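Aldose 1-epimerase (Escherichia coli, PDB 3NRE) probably catalyses the interconversion of the alpha and beta anomers of aldose sugars. Local coordinates at residues V52-R57 with A80-G85; P32-G37 with P150-S155. All coordinates share one frame; numbering follows the deposited sequence.

Interaction 1: residues V52-R57 with A80-G85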
ATOM      1  N   VAL A  52       0.324  -7.276  -3.523  1.00 19.27           N
ATOM      2  CA  VAL A  52       0.472  -8.069  -4.759  1.00 19.99           C
ATOM      3  C   VAL A  52      -0.112  -9.452  -4.488  1.00 19.11           C
ATOM      4  O   VAL A  52       0.163 -10.057  -3.447  1.00 22.23           O
ATOM      5  CB  VAL A  52       1.977  -8.146  -5.154  1.00 22.37           C
ATOM      6  CG1 VAL A  52       2.854  -8.828  -4.020  1.00 21.47           C
ATOM      7  CG2 VAL A  52       2.130  -8.911  -6.428  1.00 26.57           C
ATOM      8  N   PRO A  53      -0.958  -9.989  -5.395  1.00 20.60           N
ATOM      9  CA  PRO A  53      -1.196  -9.565  -6.775  1.00 23.02           C
ATOM     10  C   PRO A  53      -2.418  -8.666  -6.974  1.00 24.25           C
ATOM     11  O   PRO A  53      -2.856  -8.446  -8.107  1.00 26.06           O
ATOM     12  CB  PRO A  53      -1.407 -10.908  -7.475  1.00 23.85           C
ATOM     13  CG  PRO A  53      -2.157 -11.710  -6.457  1.00 22.95           C
ATOM     14  CD  PRO A  53      -1.434 -11.353  -5.165  1.00 21.19           C
ATOM     15  N   PHE A  54      -2.969  -8.140  -5.893  1.00 22.38           N
ATOM     16  CA  PHE A  54      -3.918  -7.014  -5.941  1.00 21.68           C
ATOM     17  C   PHE A  54      -4.061  -6.459  -4.562  1.00 21.55           C
ATOM     18  O   PHE A  54      -3.508  -7.014  -3.597  1.00 20.77           O
ATOM     19  CB  PHE A  54      -5.285  -7.411  -6.522  1.00 23.14           C
ATOM     20  CG  PHE A  54      -5.956  -8.520  -5.798  1.00 22.72           C
ATOM     21  CD1 PHE A  54      -6.794  -8.267  -4.748  1.00 22.17           C
ATOM     22  CD2 PHE A  54      -5.834  -9.822  -6.236  1.00 24.78           C
ATOM     23  CE1 PHE A  54      -7.449  -9.303  -4.106  1.00 27.86           C
ATOM     24  CE2 PHE A  54      -6.485 -10.865  -5.597  1.00 24.92           C
ATOM     25  CZ  PHE A  54      -7.293 -10.605  -4.521  1.00 22.05           C
ATOM     26  N   ALA A  55      -4.722  -5.322  -4.447  1.00 20.70           N
ATOM     27  CA  ALA A  55      -4.870  -4.667  -3.158  1.00 19.60           C
ATOM     28  C   ALA A  55      -6.280  -4.862  -2.613  1.00 20.31           C
ATOM     29  O   ALA A  55      -7.258  -5.003  -3.382  1.00 21.37           O
ATOM     30  CB  ALA A  55      -4.611  -3.183  -3.294  1.00 22.01           C
ATOM     31  N   ASN A  56      -6.395  -4.835  -1.289  1.00 18.18           N
ATOM     32  CA  ASN A  56      -7.656  -4.784  -0.568  1.00 18.25           C
ATOM     33  C   ASN A  56      -8.391  -6.138  -0.709  1.00 21.46           C
ATOM     34  O   ASN A  56      -7.750  -7.188  -0.731  1.00 20.64           O
ATOM     35  CB  ASN A  56      -8.503  -3.506  -0.935  1.00 21.43           C
ATOM     36  CG  ASN A  56      -9.340  -3.007   0.218  1.00 22.90           C
ATOM     37  OD1 ASN A  56     -10.369  -3.604   0.526  1.00 25.36           O
ATOM     38  ND2 ASN A  56      -8.882  -1.975   0.908  1.00 25.24           N
ATOM     39  N   ARG A  57      -9.716  -6.113  -0.731  1.00 20.15           N
ATOM     40  CA  ARG A  57     -10.544  -7.305  -0.648  1.00 18.43           C
ATOM     41  C   ARG A  57     -11.404  -7.440  -1.903  1.00 20.15           C
ATOM     42  O   ARG A  57     -11.709  -6.421  -2.533  1.00 21.14           O
ATOM     43  CB  ARG A  57     -11.521  -7.109   0.511  1.00 19.14           C
ATOM     44  CG  ARG A  57     -10.853  -6.877   1.884  1.00 16.66           C
ATOM     45  CD  ARG A  57     -11.802  -6.486   2.955  1.00 19.91           C
ATOM     46  NE  ARG A  57     -11.084  -6.309   4.245  1.00 19.92           N
ATOM     47  CZ  ARG A  57     -10.405  -5.227   4.609  1.00 20.92           C
ATOM     48  NH1 ARG A  57     -10.360  -4.159   3.820  1.00 22.72           N
ATOM     49  NH2 ARG A  57      -9.771  -5.238   5.791  1.00 22.75           N
ATOM     50  N   ALA A  80     -12.527 -12.088   7.446  1.00 20.27           N
ATOM     51  CA  ALA A  80     -13.234 -13.075   6.634  1.00 21.75           C
ATOM     52  C   ALA A  80     -12.843 -13.019   5.163  1.00 20.23           C
ATOM     53  O   ALA A  80     -12.929 -14.029   4.441  1.00 21.78           O
ATOM     54  CB  ALA A  80     -14.776 -12.947   6.767  1.00 23.00           C
ATOM     55  N   HIS A  81     -12.407 -11.851   4.721  1.00 19.13           N
ATOM     56  CA  HIS A  81     -11.993 -11.707   3.334  1.00 18.16           C
ATOM     57  C   HIS A  81     -10.503 -11.858   3.164  1.00 18.53           C
ATOM     58  O   HIS A  81      -9.739 -11.285   3.931  1.00 17.80           O
ATOM     59  CB  HIS A  81     -12.404 -10.341   2.763  1.00 17.62           C
ATOM     60  CG  HIS A  81     -13.852 -10.273   2.433  1.00 18.58           C
ATOM     61  ND1 HIS A  81     -14.816  -9.997   3.384  1.00 18.92           N
ATOM     62  CD2 HIS A  81     -14.514 -10.569   1.289  1.00 18.83           C
ATOM     63  CE1 HIS A  81     -16.007 -10.108   2.820  1.00 23.81           C
ATOM     64  NE2 HIS A  81     -15.852 -10.411   1.544  1.00 20.12           N
ATOM     65  N   TYR A  82     -10.141 -12.597   2.127  1.00 19.83           N
ATOM     66  CA  TYR A  82      -8.787 -12.568   1.587  1.00 18.68           C
ATOM     67  C   TYR A  82      -8.420 -11.111   1.380  1.00 17.22           C
ATOM     68  O   TYR A  82      -9.209 -10.336   0.806  1.00 18.86           O
ATOM     69  CB  TYR A  82      -8.751 -13.341   0.289  1.00 19.73           C
ATOM     70  CG  TYR A  82      -7.410 -13.345  -0.414  1.00 20.30           C
ATOM     71  CD1 TYR A  82      -7.077 -12.344  -1.300  1.00 21.77           C
ATOM     72  CD2 TYR A  82      -6.524 -14.381  -0.246  1.00 20.98           C
ATOM     73  CE1 TYR A  82      -5.848 -12.362  -1.973  1.00 22.23           C
ATOM     74  CE2 TYR A  82      -5.295 -14.395  -0.933  1.00 19.69           C
ATOM     75  CZ  TYR A  82      -4.999 -13.401  -1.793  1.00 22.99           C
ATOM     76  OH  TYR A  82      -3.806 -13.433  -2.531  1.00 22.82           O
ATOM     77  N   LEU A  83      -7.246 -10.723   1.885  1.00 16.68           N
ATOM     78  CA  LEU A  83      -6.850  -9.321   1.976  1.00 18.09           C
ATOM     79  C   LEU A  83      -5.435  -9.077   1.428  1.00 17.36           C
ATOM     80  O   LEU A  83      -4.515  -9.746   1.842  1.00 18.20           O
ATOM     81  CB  LEU A  83      -6.951  -8.947   3.469  1.00 21.74           C
ATOM     82  CG  LEU A  83      -6.527  -7.611   3.890  1.00 17.69           C
ATOM     83  CD1 LEU A  83      -7.389  -6.472   3.214  1.00 21.36           C
ATOM     84  CD2 LEU A  83      -6.553  -7.401   5.440  1.00 20.12           C
ATOM     85  N   HIS A  84      -5.291  -8.101   0.509  1.00 18.17           N
ATOM     86  CA  HIS A  84      -3.979  -7.515   0.118  1.00 18.07           C
ATOM     87  C   HIS A  84      -3.024  -8.498  -0.521  1.00 19.39           C
ATOM     88  O   HIS A  84      -1.820  -8.221  -0.563  1.00 20.84           O
ATOM     89  CB  HIS A  84      -3.291  -6.914   1.348  1.00 17.95           C
ATOM     90  CG  HIS A  84      -3.978  -5.712   1.896  1.00 17.20           C
ATOM     91  ND1 HIS A  84      -4.639  -4.803   1.099  1.00 17.64           N
ATOM     92  CD2 HIS A  84      -4.057  -5.239   3.159  1.00 18.69           C
ATOM     93  CE1 HIS A  84      -5.113  -3.837   1.854  1.00 19.96           C
ATOM     94  NE2 HIS A  84      -4.779  -4.072   3.113  1.00 18.71           N
ATOM     95  N   GLY A  85      -3.541  -9.597  -1.073  1.00 18.27           N
ATOM     96  CA  GLY A  85      -2.655 -10.528  -1.756  1.00 20.06           C
ATOM     97  C   GLY A  85      -1.837 -11.398  -0.813  1.00 17.66           C
ATOM     98  O   GLY A  85      -2.195 -11.588   0.342  1.00 17.84           O
TER
HETATM   99  O   HOH W   1       0.866  -8.317  -0.673  1.00 20.09           O

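Interaction 2: residues P32-G37 with P150-S155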
ATOM      1  N   PRO A  32      11.465   9.992  12.236  1.00 25.38           N
ATOM      2  CA  PRO A  32      10.776   8.974  11.457  1.00 24.45           C
ATOM      3  C   PRO A  32       9.880   9.588  10.421  1.00 25.86           C
ATOM      4  O   PRO A  32       9.082  10.489  10.731  1.00 27.03           O
ATOM      5  CB  PRO A  32       9.973   8.188  12.474  1.00 26.76           C
ATOM      6  CG  PRO A  32      10.028   8.931  13.745  1.00 31.76           C
ATOM      7  CD  PRO A  32      11.041  10.015  13.652  1.00 29.36           C
ATOM      8  N   LEU A  33      10.089   9.164   9.191  1.00 23.13           N
ATOM      9  CA  LEU A  33       9.265   9.617   8.064  1.00 23.18           C
ATOM     10  C   LEU A  33       8.081   8.714   7.867  1.00 21.97           C
ATOM     11  O   LEU A  33       7.041   9.123   7.339  1.00 23.21           O
ATOM     12  CB  LEU A  33      10.121   9.659   6.797  1.00 24.35           C
ATOM     13  CG  LEU A  33      11.396  10.507   6.913  1.00 26.18           C
ATOM     14  CD1 LEU A  33      12.210  10.402   5.640  1.00 26.21           C
ATOM     15  CD2 LEU A  33      11.069  12.018   7.256  1.00 28.06           C
ATOM     16  N   LEU A  34       8.304   7.422   8.136  1.00 22.25           N
ATOM     17  CA  LEU A  34       7.237   6.447   8.269  1.00 20.83           C
ATOM     18  C   LEU A  34       7.268   5.980   9.725  1.00 22.34           C
ATOM     19  O   LEU A  34       8.279   6.104  10.443  1.00 21.94           O
ATOM     20  CB  LEU A  34       7.487   5.238   7.347  1.00 21.23           C
ATOM     21  CG  LEU A  34       7.455   5.374   5.834  1.00 19.89           C
ATOM     22  CD1 LEU A  34       7.841   4.076   5.111  1.00 21.41           C
ATOM     23  CD2 LEU A  34       6.046   5.913   5.402  1.00 22.29           C
ATOM     24  N   ARG A  35       6.146   5.441  10.187  1.00 20.39           N
ATOM     25  CA  ARG A  35       6.036   4.917  11.501  1.00 21.95           C
ATOM     26  C   ARG A  35       7.138   3.851  11.681  1.00 22.46           C
ATOM     27  O   ARG A  35       7.204   2.943  10.902  1.00 22.03           O
ATOM     28  CB  ARG A  35       4.657   4.243  11.674  1.00 22.52           C
ATOM     29  CG  ARG A  35       4.483   3.524  12.959  1.00 26.97           C
ATOM     30  CD  ARG A  35       3.196   2.756  13.063  1.00 25.42           C
ATOM     31  NE  ARG A  35       3.224   1.517  12.292  1.00 21.73           N
ATOM     32  CZ  ARG A  35       2.252   0.617  12.364  1.00 21.87           C
ATOM     33  NH1 ARG A  35       1.191   0.870  13.097  1.00 24.57           N
ATOM     34  NH2 ARG A  35       2.307  -0.502  11.673  1.00 20.79           N
ATOM     35  N   PRO A  36       7.932   3.918  12.752  1.00 20.99           N
ATOM     36  CA  PRO A  36       8.952   2.872  12.924  1.00 22.43           C
ATOM     37  C   PRO A  36       8.305   1.506  13.078  1.00 20.78           C
ATOM     38  O   PRO A  36       7.378   1.379  13.888  1.00 23.81           O
ATOM     39  CB  PRO A  36       9.669   3.293  14.238  1.00 22.98           C
ATOM     40  CG  PRO A  36       9.552   4.721  14.239  1.00 25.65           C
ATOM     41  CD  PRO A  36       8.149   5.016  13.704  1.00 24.35           C
ATOM     42  N   GLY A  37       8.814   0.503  12.350  1.00 20.12           N
ATOM     43  CA  GLY A  37       8.329  -0.870  12.537  1.00 21.33           C
ATOM     44  C   GLY A  37       8.780  -1.540  13.801  1.00 22.48           C
ATOM     45  O   GLY A  37       9.797  -1.176  14.413  1.00 21.94           O
ATOM     46  N   PRO A 150       1.667   2.164   3.238  1.00 21.00           N
ATOM     47  CA  PRO A 150       2.548   2.826   4.200  1.00 20.17           C
ATOM     48  C   PRO A 150       1.807   3.382   5.398  1.00 21.35           C
ATOM     49  O   PRO A 150       0.674   3.886   5.270  1.00 21.53           O
ATOM     50  CB  PRO A 150       3.212   3.927   3.360  1.00 21.60           C
ATOM     51  CG  PRO A 150       2.247   4.206   2.292  1.00 21.48           C
ATOM     52  CD  PRO A 150       1.491   2.976   2.020  1.00 24.30           C
ATOM     53  N   TYR A 151       2.485   3.335   6.536  1.00 17.56           N
ATOM     54  CA  TYR A 151       2.030   3.892   7.769  1.00 19.09           C
ATOM     55  C   TYR A 151       2.836   5.149   8.075  1.00 20.95           C
ATOM     56  O   TYR A 151       4.067   5.082   8.243  1.00 21.75           O
ATOM     57  CB  TYR A 151       2.265   2.920   8.913  1.00 18.38           C
ATOM     58  CG  TYR A 151       1.440   1.634   8.868  1.00 16.63           C
ATOM     59  CD1 TYR A 151       1.853   0.544   8.089  1.00 19.20           C
ATOM     60  CD2 TYR A 151       0.300   1.494   9.634  1.00 20.25           C
ATOM     61  CE1 TYR A 151       1.099  -0.649   8.077  1.00 20.69           C
ATOM     62  CE2 TYR A 151      -0.417   0.296   9.632  1.00 21.48           C
ATOM     63  CZ  TYR A 151      -0.027  -0.725   8.843  1.00 18.54           C
ATOM     64  OH  TYR A 151      -0.741  -1.917   8.843  1.00 20.20           O
ATOM     65  N   PHE A 152       2.159   6.295   8.154  1.00 20.31           N
ATOM     66  CA  PHE A 152       2.820   7.569   8.448  1.00 20.14           C
ATOM     67  C   PHE A 152       2.553   8.016   9.881  1.00 24.51           C
ATOM     68  O   PHE A 152       1.486   7.778  10.417  1.00 23.01           O
ATOM     69  CB  PHE A 152       2.259   8.653   7.545  1.00 23.00           C
ATOM     70  CG  PHE A 152       2.545   8.439   6.094  1.00 19.09           C
ATOM     71  CD1 PHE A 152       3.756   8.849   5.562  1.00 25.96           C
ATOM     72  CD2 PHE A 152       1.647   7.796   5.289  1.00 23.99           C
ATOM     73  CE1 PHE A 152       4.065   8.628   4.229  1.00 25.17           C
ATOM     74  CE2 PHE A 152       1.932   7.602   3.928  1.00 22.96           C
ATOM     75  CZ  PHE A 152       3.135   8.038   3.396  1.00 23.30           C
ATOM     76  N   PRO A 153       3.502   8.765  10.497  1.00 21.02           N
ATOM     77  CA  PRO A 153       3.290   9.320  11.811  1.00 25.11           C
ATOM     78  C   PRO A 153       2.103  10.271  11.747  1.00 23.98           C
ATOM     79  O   PRO A 153       1.905  10.937  10.745  1.00 24.25           O
ATOM     80  CB  PRO A 153       4.568  10.104  12.099  1.00 26.04           C
ATOM     81  CG  PRO A 153       5.522   9.694  10.984  1.00 25.15           C
ATOM     82  CD  PRO A 153       4.803   9.106   9.907  1.00 26.26           C
ATOM     83  N   LEU A 154       1.359  10.343  12.822  1.00 25.14           N
ATOM     84  CA  LEU A 154       0.254  11.314  12.890  1.00 26.20           C
ATOM     85  C   LEU A 154       0.382  12.223  14.069  1.00 29.29           C
ATOM     86  O   LEU A 154       0.543  11.760  15.194  1.00 31.28           O
ATOM     87  CB  LEU A 154      -1.086  10.563  12.995  1.00 25.49           C
ATOM     88  CG  LEU A 154      -2.387  11.351  12.990  1.00 26.53           C
ATOM     89  CD1 LEU A 154      -2.507  12.224  11.737  1.00 27.78           C
ATOM     90  CD2 LEU A 154      -3.637  10.439  13.077  1.00 23.76           C
ATOM     91  N   SER A 155       0.270  13.526  13.797  1.00 29.54           N
ATOM     92  CA  SER A 155       0.274  14.572  14.791  1.00 30.82           C
ATOM     93  C   SER A 155      -1.027  15.358  14.657  1.00 29.81           C
ATOM     94  O   SER A 155      -1.603  15.375  13.558  1.00 28.92           O
ATOM     95  CB  SER A 155       1.488  15.482  14.530  1.00 29.02           C
ATOM     96  OG  SER A 155       1.288  16.774  15.028  1.00 41.57           O
TER

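Interaction 1: residues V52-R57 with A80-G85
Two loops at the probable sugar pocket of this mutarotase-like beta-sandwich are joined through N56 and H84, which bond to each other twice. H84 N reaches N56 O at 2.9 Å, almost straight at 176°. In return N56 N points to H84 ND1 at 3.0 Å, its nitrogen tilted out of the imidazole plane. The ND1 bond helps set the ring's rotation, and NE2 bonds to a PEG probably from the crystallisation liquor, consistent with a pocket. Beside this pair the extended chain of R57 runs alongside L83, whose CD1 lies over a face of the guanidinium, 3.5 Å from R57 CZ. The same methyl also lies over a face of the H84 ring, wedged between the guanidinium and the imidazole. N56 OD1 accepts R57 N at 2.9 Å and, weakly, R57 NH1, while R57 NE forms a salt bridge with D79. Farther along, F54 and Y82 meet obliquely, with F54 CZ 3.4 Å from Y82 CE1 and the ring planes 42° apart. F54 CG takes the position between backbone N and carbonyl carbon (chi1 57°), which brings the ring to Y82. A water spans V52 N and H84 O. The 52-57 loop follows strand 48-51 and rests V52 and P53 on strand 114-123; the 80-85 loop lies between strands 68-71 and 93-97.

Interaction 2: residues P32-G37 with P150-S155
The guanidinium of R35 lies flat on the Y151 ring where the loop after strand 31-32 crosses the end of strand 142-153, part of the antiparallel beta-sandwich. The stack is nearly parallel, with planes 8° apart and R35 CZ 3.8 Å from the Y151 ring centroid, a cation-pi contact with NH2 over the ring centre. A bend at chi3 (76°) turns the guanidinium onto that face, and R35 NH2 is also held by the carbonyls of T44 and A46. Replacing Y151 with alanine would remove the ring beneath the guanidinium and would probably leave R35 freer to shift, with a gap beside F250, which packs edge-to-face on Y151. On the tightly packed inner side, L34 CD2 sits over a face of the F152 ring, 4.0 Å from its centroid, and also touches P150 CB. This apolar side turns inward to I23 and F26 of strand 22-28, while F152 touches strand 220-227. Toward solvent the cover thins: P32, partly exposed, reaches P153 through its O, 3.7 Å from P153 CG, while P153 CD sits 3.4 Å from L33 O. Between the two sides the backbones join by one bond, R35 N to Y151 O, at 2.9 Å and 168°.

In the fold
Interactions 1 and 2 illustrate how segments remote in sequence can be brought to the edge of what is probably one pocket. Residues 32-37 and 150-155 come together across more than a hundred residues, and both loops of interaction 1 belong to that span. The two contacts lie on opposite sides of the chain's centre, with centres about 22 Å apart and nearest atoms about 7 Å apart, without touching. Some of their side chains nonetheless approach one another: Y151 OH is 7.3 Å from H84 NE2, and R57, N56, H84 and Y151 each lie close to bound PEG. Such molecules probably come from the crystallisation liquor, yet their position is consistent with a sugar site between the contacts.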